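Local coordinates for argonaute protein (Marinitoga piezophila, PDB 5I4A), which uses short 5'-hydroxyl RNA guides to bind complementary target DNA or RNA and cleave it with divalent metal ions, preferably manganese, at residues L91-F104 with P241-L253. Numbering follows the deposited sequence.
With nucleotides of chain B.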
loop_
_atom_site.group_PDB
_atom_site.type_symbol
_atom_site.label_atom_id
_atom_site.label_comp_id
_atom_site.label_asym_id
_atom_site.label_seq_id
_atom_site.Cartn_x
_atom_site.Cartn_y
_atom_site.Cartn_z
ATOM N N LEU A 91 -17.166 -13.097 -15.203
ATOM C CA LEU A 91 -17.617 -13.480 -13.869
ATOM C C LEU A 91 -17.711 -12.266 -12.950
ATOM O O LEU A 91 -18.646 -12.156 -12.148
ATOM C CB LEU A 91 -16.673 -14.531 -13.290
ATOM C CG LEU A 91 -17.097 -15.286 -12.033
ATOM C CD1 LEU A 91 -18.452 -15.939 -12.226
ATOM C CD2 LEU A 91 -16.049 -16.328 -11.693
ATOM N N TYR A 92 -16.751 -11.342 -13.057
ATOM C CA TYR A 92 -16.805 -10.109 -12.275
ATOM C C TYR A 92 -18.061 -9.309 -12.593
ATOM O O TYR A 92 -18.759 -8.836 -11.687
ATOM C CB TYR A 92 -15.555 -9.270 -12.539
ATOM C CG TYR A 92 -14.457 -9.447 -11.515
ATOM C CD1 TYR A 92 -14.704 -9.265 -10.160
ATOM C CD2 TYR A 92 -13.172 -9.798 -11.904
ATOM C CE1 TYR A 92 -13.700 -9.426 -9.222
ATOM C CE2 TYR A 92 -12.163 -9.960 -10.976
ATOM C CZ TYR A 92 -12.430 -9.772 -9.637
ATOM O OH TYR A 92 -11.424 -9.937 -8.713
ATOM N N LYS A 93 -18.363 -9.142 -13.882
ATOM C CA LYS A 93 -19.565 -8.413 -14.268
ATOM C C LYS A 93 -20.822 -9.141 -13.821
ATOM O O LYS A 93 -21.818 -8.501 -13.461
ATOM C CB LYS A 93 -19.583 -8.195 -15.782
ATOM C CG LYS A 93 -18.430 -7.346 -16.299
ATOM C CD LYS A 93 -18.396 -7.326 -17.818
ATOM C CE LYS A 93 -19.672 -6.738 -18.395
ATOM N NZ LYS A 93 -19.654 -6.762 -19.884
ATOM N N TYR A 94 -20.793 -10.473 -13.825
ATOM C CA TYR A 94 -21.965 -11.232 -13.405
ATOM C C TYR A 94 -22.207 -11.090 -11.908
ATOM O O TYR A 94 -23.359 -11.006 -11.466
ATOM C CB TYR A 94 -21.809 -12.702 -13.784
ATOM C CG TYR A 94 -23.012 -13.524 -13.405
ATOM C CD1 TYR A 94 -24.264 -13.214 -13.912
ATOM C CD2 TYR A 94 -22.901 -14.598 -12.536
ATOM C CE1 TYR A 94 -25.374 -13.952 -13.568
ATOM C CE2 TYR A 94 -24.009 -15.345 -12.186
ATOM C CZ TYR A 94 -25.242 -15.016 -12.706
ATOM O OH TYR A 94 -26.353 -15.750 -12.368
ATOM N N ILE A 95 -21.134 -11.065 -11.114
ATOM C CA ILE A 95 -21.277 -10.860 -9.675
ATOM C C ILE A 95 -21.829 -9.472 -9.393
ATOM O O ILE A 95 -22.716 -9.297 -8.548
ATOM C CB ILE A 95 -19.926 -11.090 -8.973
ATOM C CG1 ILE A 95 -19.594 -12.583 -8.956
ATOM C CG2 ILE A 95 -19.938 -10.509 -7.559
ATOM C CD1 ILE A 95 -18.116 -12.867 -8.973
ATOM N N LYS A 96 -21.317 -8.465 -10.102
ATOM C CA LYS A 96 -21.811 -7.103 -9.942
ATOM C C LYS A 96 -23.306 -7.022 -10.224
ATOM O O LYS A 96 -24.059 -6.394 -9.469
ATOM C CB LYS A 96 -21.035 -6.165 -10.866
ATOM C CG LYS A 96 -21.470 -4.714 -10.811
ATOM C CD LYS A 96 -20.655 -3.883 -11.788
ATOM C CE LYS A 96 -20.955 -2.407 -11.646
ATOM N NZ LYS A 96 -20.068 -1.595 -12.518
ATOM N N LYS A 97 -23.755 -7.655 -11.310
ATOM C CA LYS A 97 -25.174 -7.626 -11.654
ATOM C C LYS A 97 -26.024 -8.206 -10.532
ATOM O O LYS A 97 -27.054 -7.632 -10.160
ATOM C CB LYS A 97 -25.425 -8.393 -12.953
ATOM C CG LYS A 97 -26.888 -8.761 -13.141
ATOM C CD LYS A 97 -27.128 -9.563 -14.405
ATOM C CE LYS A 97 -28.589 -9.991 -14.495
ATOM N NZ LYS A 97 -29.512 -8.834 -14.302
ATOM N N LEU A 98 -25.610 -9.349 -9.982
ATOM C CA LEU A 98 -26.387 -9.987 -8.924
ATOM C C LEU A 98 -26.501 -9.083 -7.702
ATOM O O LEU A 98 -27.584 -8.936 -7.124
ATOM C CB LEU A 98 -25.759 -11.329 -8.553
ATOM C CG LEU A 98 -25.897 -12.441 -9.593
ATOM C CD1 LEU A 98 -25.225 -13.715 -9.109
ATOM C CD2 LEU A 98 -27.362 -12.692 -9.913
ATOM N N PHE A 99 -25.386 -8.472 -7.291
ATOM C CA PHE A 99 -25.423 -7.527 -6.179
ATOM C C PHE A 99 -26.335 -6.346 -6.494
ATOM O O PHE A 99 -27.179 -5.963 -5.677
ATOM C CB PHE A 99 -24.011 -7.037 -5.855
ATOM C CG PHE A 99 -23.249 -7.935 -4.917
ATOM C CD1 PHE A 99 -23.412 -7.824 -3.545
ATOM C CD2 PHE A 99 -22.358 -8.875 -5.407
ATOM C CE1 PHE A 99 -22.707 -8.639 -2.680
ATOM C CE2 PHE A 99 -21.650 -9.695 -4.546
ATOM C CZ PHE A 99 -21.826 -9.577 -3.180
ATOM N N LEU A 100 -26.173 -5.753 -7.680
ATOM C CA LEU A 100 -27.016 -4.625 -8.062
ATOM C C LEU A 100 -28.477 -5.045 -8.180
ATOM O O LEU A 100 -29.380 -4.275 -7.831
ATOM C CB LEU A 100 -26.523 -4.014 -9.374
ATOM C CG LEU A 100 -25.190 -3.260 -9.351
ATOM C CD1 LEU A 100 -24.855 -2.727 -10.736
ATOM C CD2 LEU A 100 -25.220 -2.128 -8.338
ATOM N N ASP A 101 -28.730 -6.262 -8.672
ATOM C CA ASP A 101 -30.099 -6.763 -8.750
ATOM C C ASP A 101 -30.724 -6.939 -7.374
ATOM O O ASP A 101 -31.953 -6.919 -7.256
ATOM C CB ASP A 101 -30.147 -8.093 -9.504
ATOM C CG ASP A 101 -29.999 -7.922 -11.004
ATOM O OD1 ASP A 101 -30.031 -6.770 -11.481
ATOM O OD2 ASP A 101 -29.866 -8.946 -11.706
ATOM N N ASN A 102 -29.911 -7.125 -6.336
ATOM C CA ASN A 102 -30.403 -7.191 -4.969
ATOM C C ASN A 102 -30.235 -5.866 -4.238
ATOM O O ASN A 102 -30.184 -5.841 -3.004
ATOM C CB ASN A 102 -29.716 -8.330 -4.216
ATOM C CG ASN A 102 -30.136 -9.697 -4.729
ATOM O OD1 ASN A 102 -31.070 -10.310 -4.209
ATOM N ND2 ASN A 102 -29.455 -10.176 -5.764
ATOM N N ASP A 103 -30.139 -4.767 -4.989
ATOM C CA ASP A 103 -30.162 -3.396 -4.487
ATOM C C ASP A 103 -28.950 -3.046 -3.632
ATOM O O ASP A 103 -29.017 -2.129 -2.806
ATOM C CB ASP A 103 -31.454 -3.107 -3.715
ATOM C CG ASP A 103 -32.136 -1.837 -4.186
ATOM O OD1 ASP A 103 -32.680 -1.831 -5.311
ATOM O OD2 ASP A 103 -32.126 -0.843 -3.432
ATOM N N PHE A 104 -27.836 -3.750 -3.810
ATOM C CA PHE A 104 -26.575 -3.293 -3.248
ATOM C C PHE A 104 -26.042 -2.125 -4.066
ATOM O O PHE A 104 -26.240 -2.050 -5.281
ATOM C CB PHE A 104 -25.543 -4.421 -3.236
ATOM C CG PHE A 104 -25.740 -5.425 -2.136
ATOM C CD1 PHE A 104 -26.843 -6.263 -2.131
ATOM C CD2 PHE A 104 -24.807 -5.548 -1.119
ATOM C CE1 PHE A 104 -27.023 -7.193 -1.122
ATOM C CE2 PHE A 104 -24.978 -6.478 -0.107
ATOM C CZ PHE A 104 -26.088 -7.301 -0.109
ATOM N N PRO A 241 -23.920 -16.542 4.279
ATOM C CA PRO A 241 -24.847 -17.447 3.576
ATOM C C PRO A 241 -26.237 -16.868 3.377
ATOM O O PRO A 241 -26.818 -17.028 2.297
ATOM C CB PRO A 241 -24.872 -18.688 4.479
ATOM C CG PRO A 241 -23.591 -18.639 5.229
ATOM C CD PRO A 241 -23.348 -17.186 5.478
ATOM N N LYS A 242 -26.789 -16.193 4.385
ATOM C CA LYS A 242 -28.140 -15.657 4.256
ATOM C C LYS A 242 -28.152 -14.336 3.492
ATOM O O LYS A 242 -28.923 -14.168 2.542
ATOM C CB LYS A 242 -28.768 -15.483 5.638
ATOM C CG LYS A 242 -30.175 -14.921 5.600
ATOM C CD LYS A 242 -30.883 -15.095 6.931
ATOM C CE LYS A 242 -32.340 -14.684 6.817
ATOM N NZ LYS A 242 -32.982 -15.317 5.630
ATOM N N THR A 243 -27.302 -13.388 3.895
ATOM C CA THR A 243 -27.326 -12.060 3.287
ATOM C C THR A 243 -26.941 -12.114 1.812
ATOM O O THR A 243 -27.504 -11.384 0.988
ATOM C CB THR A 243 -26.397 -11.117 4.056
ATOM O OG1 THR A 243 -26.825 -11.037 5.421
ATOM C CG2 THR A 243 -26.414 -9.720 3.448
ATOM N N LEU A 244 -25.991 -12.978 1.456
ATOM C CA LEU A 244 -25.538 -13.117 0.077
ATOM C C LEU A 244 -26.112 -14.356 -0.599
ATOM O O LEU A 244 -25.477 -14.920 -1.495
ATOM C CB LEU A 244 -24.011 -13.142 0.026
ATOM C CG LEU A 244 -23.295 -11.945 0.647
ATOM C CD1 LEU A 244 -21.796 -12.062 0.445
ATOM C CD2 LEU A 244 -23.822 -10.642 0.062
ATOM N N GLY A 245 -27.314 -14.779 -0.194
ATOM C CA GLY A 245 -27.871 -16.021 -0.704
ATOM C C GLY A 245 -27.970 -16.063 -2.216
ATOM O O GLY A 245 -27.790 -17.119 -2.830
ATOM N N PHE A 246 -28.248 -14.916 -2.841
ATOM C CA PHE A 246 -28.335 -14.857 -4.297
ATOM C C PHE A 246 -27.060 -15.344 -4.978
ATOM O O PHE A 246 -27.098 -15.698 -6.161
ATOM C CB PHE A 246 -28.655 -13.431 -4.750
ATOM C CG PHE A 246 -27.705 -12.395 -4.216
ATOM C CD1 PHE A 246 -26.523 -12.108 -4.881
ATOM C CD2 PHE A 246 -27.998 -11.704 -3.053
ATOM C CE1 PHE A 246 -25.651 -11.156 -4.392
ATOM C CE2 PHE A 246 -27.130 -10.749 -2.559
ATOM C CZ PHE A 246 -25.956 -10.475 -3.229
ATOM N N LEU A 247 -25.935 -15.372 -4.259
ATOM C CA LEU A 247 -24.706 -15.934 -4.807
ATOM C C LEU A 247 -24.731 -17.455 -4.877
ATOM O O LEU A 247 -23.774 -18.043 -5.389
ATOM C CB LEU A 247 -23.498 -15.485 -3.982
ATOM C CG LEU A 247 -23.114 -14.004 -4.028
ATOM C CD1 LEU A 247 -21.782 -13.788 -3.328
ATOM C CD2 LEU A 247 -23.058 -13.500 -5.462
ATOM N N ASN A 248 -25.792 -18.103 -4.384
ATOM C CA ASN A 248 -25.907 -19.551 -4.526
ATOM C C ASN A 248 -25.847 -19.983 -5.983
ATOM O O ASN A 248 -25.563 -21.152 -6.265
ATOM C CB ASN A 248 -27.209 -20.054 -3.890
ATOM C CG ASN A 248 -28.418 -19.887 -4.804
ATOM O OD1 ASN A 248 -28.523 -18.917 -5.557
ATOM N ND2 ASN A 248 -29.340 -20.842 -4.740
ATOM N N LYS A 249 -26.106 -19.059 -6.910
ATOM C CA LYS A 249 -26.031 -19.371 -8.331
ATOM C C LYS A 249 -24.652 -19.894 -8.718
ATOM O O LYS A 249 -24.540 -20.810 -9.542
ATOM C CB LYS A 249 -26.389 -18.130 -9.153
ATOM C CG LYS A 249 -27.879 -17.801 -9.161
ATOM C CD LYS A 249 -28.180 -16.488 -9.875
ATOM C CE LYS A 249 -29.650 -16.414 -10.262
ATOM N NZ LYS A 249 -30.092 -15.026 -10.570
ATOM N N ILE A 250 -23.593 -19.339 -8.134
ATOM C CA ILE A 250 -22.232 -19.661 -8.554
ATOM C C ILE A 250 -21.403 -20.343 -7.475
ATOM O O ILE A 250 -20.310 -20.839 -7.789
ATOM C CB ILE A 250 -21.488 -18.412 -9.076
ATOM C CG1 ILE A 250 -21.357 -17.356 -7.978
ATOM C CG2 ILE A 250 -22.193 -17.838 -10.298
ATOM C CD1 ILE A 250 -20.522 -16.157 -8.388
ATOM N N THR A 251 -21.862 -20.401 -6.227
ATOM C CA THR A 251 -21.046 -21.013 -5.186
ATOM C C THR A 251 -21.931 -21.463 -4.033
ATOM O O THR A 251 -23.063 -20.999 -3.874
ATOM C CB THR A 251 -19.961 -20.048 -4.685
ATOM O OG1 THR A 251 -19.015 -20.761 -3.877
ATOM C CG2 THR A 251 -20.577 -18.925 -3.865
ATOM N N ASN A 252 -21.394 -22.381 -3.226
ATOM C CA ASN A 252 -22.057 -22.858 -2.013
ATOM C C ASN A 252 -21.463 -22.092 -0.836
ATOM O O ASN A 252 -20.366 -22.405 -0.366
ATOM C CB ASN A 252 -21.881 -24.365 -1.844
ATOM C CG ASN A 252 -22.670 -24.924 -0.664
ATOM O OD1 ASN A 252 -23.170 -24.178 0.179
ATOM N ND2 ASN A 252 -22.776 -26.245 -0.601
ATOM N N LEU A 253 -22.206 -21.097 -0.347
ATOM C CA LEU A 253 -21.748 -20.267 0.760
ATOM C C LEU A 253 -21.625 -21.028 2.072
ATOM O O LEU A 253 -21.130 -20.459 3.051
ATOM C CB LEU A 253 -22.696 -19.085 0.942
ATOM C CG LEU A 253 -22.803 -18.150 -0.259
ATOM C CD1 LEU A 253 -23.823 -17.065 0.015
ATOM C CD2 LEU A 253 -21.445 -17.546 -0.579
ATOM P P A B 11 -8.730 -7.951 -10.430
ATOM O OP1 A B 11 -9.706 -7.179 -9.621
ATOM O OP2 A B 11 -8.738 -9.435 -10.383
ATOM O "O5'" A B 11 -8.910 -7.490 -11.941
ATOM C "C5'" A B 11 -8.332 -8.225 -13.008
ATOM C "C4'" A B 11 -8.986 -7.865 -14.313
ATOM O "O4'" A B 11 -10.349 -8.366 -14.310
ATOM C "C3'" A B 11 -9.124 -6.369 -14.556
ATOM O "O3'" A B 11 -7.970 -5.764 -15.130
ATOM C "C2'" A B 11 -10.379 -6.269 -15.415
ATOM O "O2'" A B 11 -10.104 -6.557 -16.779
ATOM C "C1'" A B 11 -11.226 -7.399 -14.842
ATOM N N9 A B 11 -12.099 -6.925 -13.753
ATOM C C8 A B 11 -11.822 -6.782 -12.412
ATOM N N7 A B 11 -12.837 -6.332 -11.711
ATOM C C5 A B 11 -13.841 -6.170 -12.663
ATOM C C6 A B 11 -15.172 -5.726 -12.589
ATOM N N6 A B 11 -15.766 -5.339 -11.451
ATOM N N1 A B 11 -15.882 -5.694 -13.734
ATOM C C2 A B 11 -15.308 -6.079 -14.881
ATOM N N3 A B 11 -14.070 -6.512 -15.080
ATOM C C4 A B 11 -13.392 -6.531 -13.919
#
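An aromatic cluster at the C-terminal end of helix 84-101 joins the N-terminal domain and the start of linker L1 to linker L2: Phe246 directs its ring edge at a face of Phe99 and at a face of Phe104, whose rings also touch each other. Phe246 CZ stands 3.7 Å from Phe99 CD1, over the Phe99 face, with the planes at 84°, an edge-to-face pair; toward Phe104 the pair is an offset version. Phe246 reaches this site with CG set between its backbone N and carbonyl carbon (chi1 54°). The Asn102 amide stacks on one face of the Phe246 ring, planes 19° apart, with ND2 3.2 Å from Phe246 CG. Asn102 ND2 also donates to Leu98 O (2.6 Å, nearly straight), which fixes the amide's rotation. A Schellman motif ends the helix here, Phe104 N bonding to Phe99 O and Asp103 N to Leu100 O, with Asp103 the C-prime residue at positive phi; it places Phe104 beside Phe99. Leu244 CD2 lies 3.6 Å from Phe99 CE1. One turn and more back along the helix, Ile250 CG2 meets the edge of the Tyr94 ring at CE2 (3.6 Å), while Ile250 CD1 reaches Ile95 CG1 (3.7 Å). On the helix flank turned to the guide, the base of A11 of chain B lies over one Tyr92 ring face, N7 above its centre, and Tyr92 OH donates to OP2.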